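Long-range contact in SmhB (Serratia marcescens, PDB 6ZZ5), which is the B component of the tripartite alpha-pore-forming toxin Smh and probably takes part in forming its membrane pore: residues I192-T204 with V343-R355. Numbering follows the deposited sequence. Where two conformers were deposited one is given.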
# COMPACT_ATOMS: atom_id res chain seq x y z
N ILE A 192 -9.82 9.44 -2.69
CA ILE A 192 -9.92 7.98 -2.59
C ILE A 192 -10.99 7.67 -1.53
O ILE A 192 -10.93 8.25 -0.47
CB ILE A 192 -8.54 7.40 -2.29
CG1 ILE A 192 -7.56 7.79 -3.41
CG2 ILE A 192 -8.60 5.89 -2.08
CD1 ILE A 192 -7.90 7.17 -4.71
N VAL A 193 -11.95 6.83 -1.86
CA VAL A 193 -13.06 6.45 -0.94
C VAL A 193 -12.86 4.99 -0.56
O VAL A 193 -12.64 4.15 -1.53
CB VAL A 193 -14.42 6.62 -1.64
CG1 VAL A 193 -15.54 6.22 -0.69
CG2 VAL A 193 -14.61 8.05 -2.12
N THR A 194 -13.05 4.65 0.71
CA THR A 194 -12.74 3.30 1.22
C THR A 194 -13.89 2.82 2.07
O THR A 194 -14.69 3.63 2.61
CB THR A 194 -11.40 3.22 1.99
OG1 THR A 194 -11.47 3.96 3.21
CG2 THR A 194 -10.26 3.78 1.19
N ALA A 195 -14.00 1.49 2.12
CA ALA A 195 -15.02 0.80 2.89
C ALA A 195 -14.50 -0.57 3.24
O ALA A 195 -13.67 -1.13 2.46
CB ALA A 195 -16.31 0.74 2.11
N ILE A 196 -14.85 -0.99 4.44
CA ILE A 196 -14.45 -2.32 4.97
C ILE A 196 -15.70 -3.14 5.25
O ILE A 196 -16.64 -2.61 5.85
CB ILE A 196 -13.59 -2.07 6.22
CG1 ILE A 196 -12.23 -1.50 5.79
CG2 ILE A 196 -13.43 -3.36 7.02
CD1 ILE A 196 -11.52 -0.72 6.87
N GLY A 197 -15.73 -4.41 4.86
CA GLY A 197 -16.90 -5.24 5.14
C GLY A 197 -16.57 -6.72 4.98
O GLY A 197 -15.46 -7.05 4.57
N ALA A 198 -17.55 -7.57 5.22
CA ALA A 198 -17.35 -9.04 5.19
C ALA A 198 -16.93 -9.52 3.80
O ALA A 198 -17.44 -9.03 2.79
CB ALA A 198 -18.58 -9.74 5.70
N VAL A 199 -16.06 -10.52 3.77
CA VAL A 199 -15.50 -11.11 2.53
C VAL A 199 -16.46 -12.16 1.95
O VAL A 199 -16.21 -12.58 0.83
CB VAL A 199 -14.13 -11.75 2.80
CG1 VAL A 199 -13.14 -10.69 3.27
CG2 VAL A 199 -14.20 -12.94 3.76
N ALA A 200 -17.52 -12.53 2.66
CA ALA A 200 -18.52 -13.53 2.24
C ALA A 200 -19.90 -13.02 2.62
O ALA A 200 -19.99 -12.04 3.39
CB ALA A 200 -18.22 -14.86 2.88
N GLY A 201 -20.95 -13.61 2.03
CA GLY A 201 -22.35 -13.25 2.30
C GLY A 201 -22.68 -13.43 3.77
O GLY A 201 -22.16 -14.33 4.44
N LEU A 202 -23.51 -12.55 4.30
CA LEU A 202 -23.85 -12.53 5.73
C LEU A 202 -25.12 -13.34 5.96
O LEU A 202 -25.99 -13.28 5.11
CB LEU A 202 -24.03 -11.09 6.19
CG LEU A 202 -22.74 -10.30 6.13
CD1 LEU A 202 -23.05 -8.83 6.41
CD2 LEU A 202 -21.72 -10.87 7.12
N VAL A 203 -25.16 -14.06 7.08
CA VAL A 203 -26.30 -14.83 7.65
C VAL A 203 -26.61 -14.24 9.05
O VAL A 203 -25.68 -14.18 9.88
CB VAL A 203 -25.97 -16.34 7.71
CG1 VAL A 203 -27.24 -17.14 7.91
CG2 VAL A 203 -25.18 -16.82 6.48
N THR A 204 -27.85 -13.82 9.33
CA THR A 204 -28.26 -13.20 10.63
C THR A 204 -28.00 -14.23 11.77
O THR A 204 -27.23 -13.95 12.76
CB THR A 204 -29.69 -12.64 10.50
OG1 THR A 204 -29.67 -11.43 9.71
CG2 THR A 204 -30.30 -12.29 11.84
N VAL A 343 -19.99 0.65 6.45
CA VAL A 343 -20.80 -0.37 5.79
C VAL A 343 -21.80 -0.85 6.81
O VAL A 343 -21.39 -1.26 7.88
CB VAL A 343 -19.92 -1.50 5.24
CG1 VAL A 343 -20.78 -2.58 4.69
CG2 VAL A 343 -18.95 -0.96 4.20
N PRO A 344 -23.09 -0.86 6.45
CA PRO A 344 -24.13 -1.42 7.32
C PRO A 344 -23.85 -2.86 7.71
O PRO A 344 -23.28 -3.60 6.92
CB PRO A 344 -25.42 -1.29 6.52
CG PRO A 344 -25.12 -0.14 5.56
CD PRO A 344 -23.65 -0.32 5.21
N ALA A 345 -24.25 -3.20 8.93
CA ALA A 345 -23.92 -4.47 9.62
C ALA A 345 -24.44 -5.65 8.78
O ALA A 345 -23.86 -6.68 8.87
CB ALA A 345 -24.57 -4.46 11.00
N ASN A 346 -25.54 -5.48 8.03
CA ASN A 346 -26.10 -6.59 7.22
C ASN A 346 -25.63 -6.53 5.75
O ASN A 346 -26.27 -7.18 4.92
CB ASN A 346 -27.62 -6.59 7.31
CG ASN A 346 -28.22 -5.34 6.70
OD1 ASN A 346 -27.55 -4.33 6.51
ND2 ASN A 346 -29.49 -5.41 6.37
N GLN A 347 -24.58 -5.82 5.41
CA GLN A 347 -24.08 -5.80 4.01
C GLN A 347 -22.63 -6.29 4.05
O GLN A 347 -21.78 -5.65 4.76
CB GLN A 347 -24.16 -4.39 3.39
CG GLN A 347 -25.58 -3.91 3.10
CD GLN A 347 -25.60 -2.49 2.58
OE1 GLN A 347 -24.60 -1.94 2.14
NE2 GLN A 347 -26.74 -1.86 2.69
N SER A 348 -22.33 -7.26 3.20
CA SER A 348 -20.94 -7.68 2.91
C SER A 348 -20.24 -6.56 2.13
O SER A 348 -20.93 -5.68 1.58
CB SER A 348 -20.95 -8.98 2.11
OG SER A 348 -21.49 -8.75 0.82
N ILE A 349 -18.93 -6.60 2.01
CA ILE A 349 -18.25 -5.59 1.15
C ILE A 349 -18.74 -5.72 -0.29
O ILE A 349 -18.95 -4.67 -0.91
CB ILE A 349 -16.72 -5.60 1.29
CG1 ILE A 349 -16.16 -4.31 0.69
CG2 ILE A 349 -16.10 -6.86 0.70
CD1 ILE A 349 -16.64 -3.03 1.42
N ALA A 350 -18.97 -6.92 -0.82
CA ALA A 350 -19.50 -7.06 -2.20
C ALA A 350 -20.92 -6.48 -2.35
O ALA A 350 -21.18 -5.81 -3.37
CB ALA A 350 -19.49 -8.51 -2.65
N ASP A 351 -21.80 -6.67 -1.37
CA ASP A 351 -23.17 -6.10 -1.39
C ASP A 351 -23.08 -4.57 -1.37
O ASP A 351 -23.77 -3.93 -2.14
CB ASP A 351 -23.97 -6.64 -0.20
CG ASP A 351 -25.44 -6.29 -0.22
OD1 ASP A 351 -25.98 -6.04 -1.30
OD2 ASP A 351 -26.01 -6.27 0.86
N PHE A 352 -22.22 -4.00 -0.52
CA PHE A 352 -22.06 -2.54 -0.39
C PHE A 352 -21.59 -1.95 -1.73
O PHE A 352 -22.10 -0.93 -2.19
CB PHE A 352 -21.01 -2.22 0.66
CG PHE A 352 -20.82 -0.74 0.89
CD1 PHE A 352 -21.73 -0.03 1.66
CD2 PHE A 352 -19.69 -0.10 0.38
CE1 PHE A 352 -21.54 1.33 1.87
CE2 PHE A 352 -19.48 1.24 0.62
CZ PHE A 352 -20.42 1.96 1.34
N VAL A 353 -20.57 -2.56 -2.33
CA VAL A 353 -20.01 -2.09 -3.61
C VAL A 353 -21.05 -2.30 -4.72
O VAL A 353 -21.17 -1.41 -5.57
CB VAL A 353 -18.64 -2.72 -3.89
CG1 VAL A 353 -18.18 -2.45 -5.31
CG2 VAL A 353 -17.63 -2.23 -2.87
N LYS A 354 -21.80 -3.40 -4.69
CA LYS A 354 -22.84 -3.63 -5.72
C LYS A 354 -23.88 -2.51 -5.65
O LYS A 354 -24.22 -1.94 -6.69
CB LYS A 354 -23.46 -5.01 -5.58
CG LYS A 354 -24.36 -5.45 -6.73
CD LYS A 354 -24.49 -6.98 -6.69
CE LYS A 354 -25.90 -7.48 -6.90
NZ LYS A 354 -26.26 -7.45 -8.33
N ARG A 355 -24.31 -2.11 -4.46
CA ARG A 355 -25.27 -0.97 -4.31
C ARG A 355 -24.66 0.31 -4.85
O ARG A 355 -25.37 1.05 -5.50
CB ARG A 355 -25.68 -0.79 -2.85
CG ARG A 355 -26.69 -1.85 -2.43
CD ARG A 355 -26.64 -2.07 -0.94
NE ARG A 355 -27.40 -3.23 -0.55
CZ ARG A 355 -28.64 -3.21 -0.11
NH1 ARG A 355 -29.30 -2.07 0.05
NH2 ARG A 355 -29.21 -4.36 0.21
O HOH W 1 -17.52 -0.38 7.76
O HOH W 2 -18.18 -9.68 0.22
O HOH W 3 -19.95 -6.31 6.42
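Where strand 191-196 gives way to loop, Gly197 and Ile349 bring their backbones to 4.2 Å between CA atoms, and Ile349 N, in the first turn of helix 349-359, donates to Ala198 O at 3.0 Å, on a lone pair in the carbonyl plane. A water donates to the same oxygen and accepts from Ala350 N, so one oxygen serves two amides of the helix start, one of them indirectly. Two more waters bridge Ala198 N to Gln347 O and Ile196 O to Val343 N. The side chain of Ile349 lies against Gly197 and, with CG1 anti to the backbone N (chi1 -165°), reaches back to the strand end with CD1, 3.8 Å from Ala195 CB. Ala195 CB also lies 3.5 Å from Phe352 CE2, approaching the ring obliquely, while Val343 CG2 sits over the ring centre, 3.7 Å above its plane, and touches Ala195 CB too. Farther along, Leu202 lays CD1 against the backbone of the type I turn 344-347, 3.4 Å from Ala345 O. Ser348 caps the helix, its OG accepting from Asp351 N and also hydrogen-bonding Glu241 of helix 230-245; its CB abuts Ala200 O, a carbonyl oxygen buried by this contact that has no hydrogen-bond partner in the model. The contact thus docks the N-terminal end of the C-terminal helix at the end of strand 191-196, with helix 230-245 packing against Ile349, Ala350 and Val353, and helix 4-30 against Ile196.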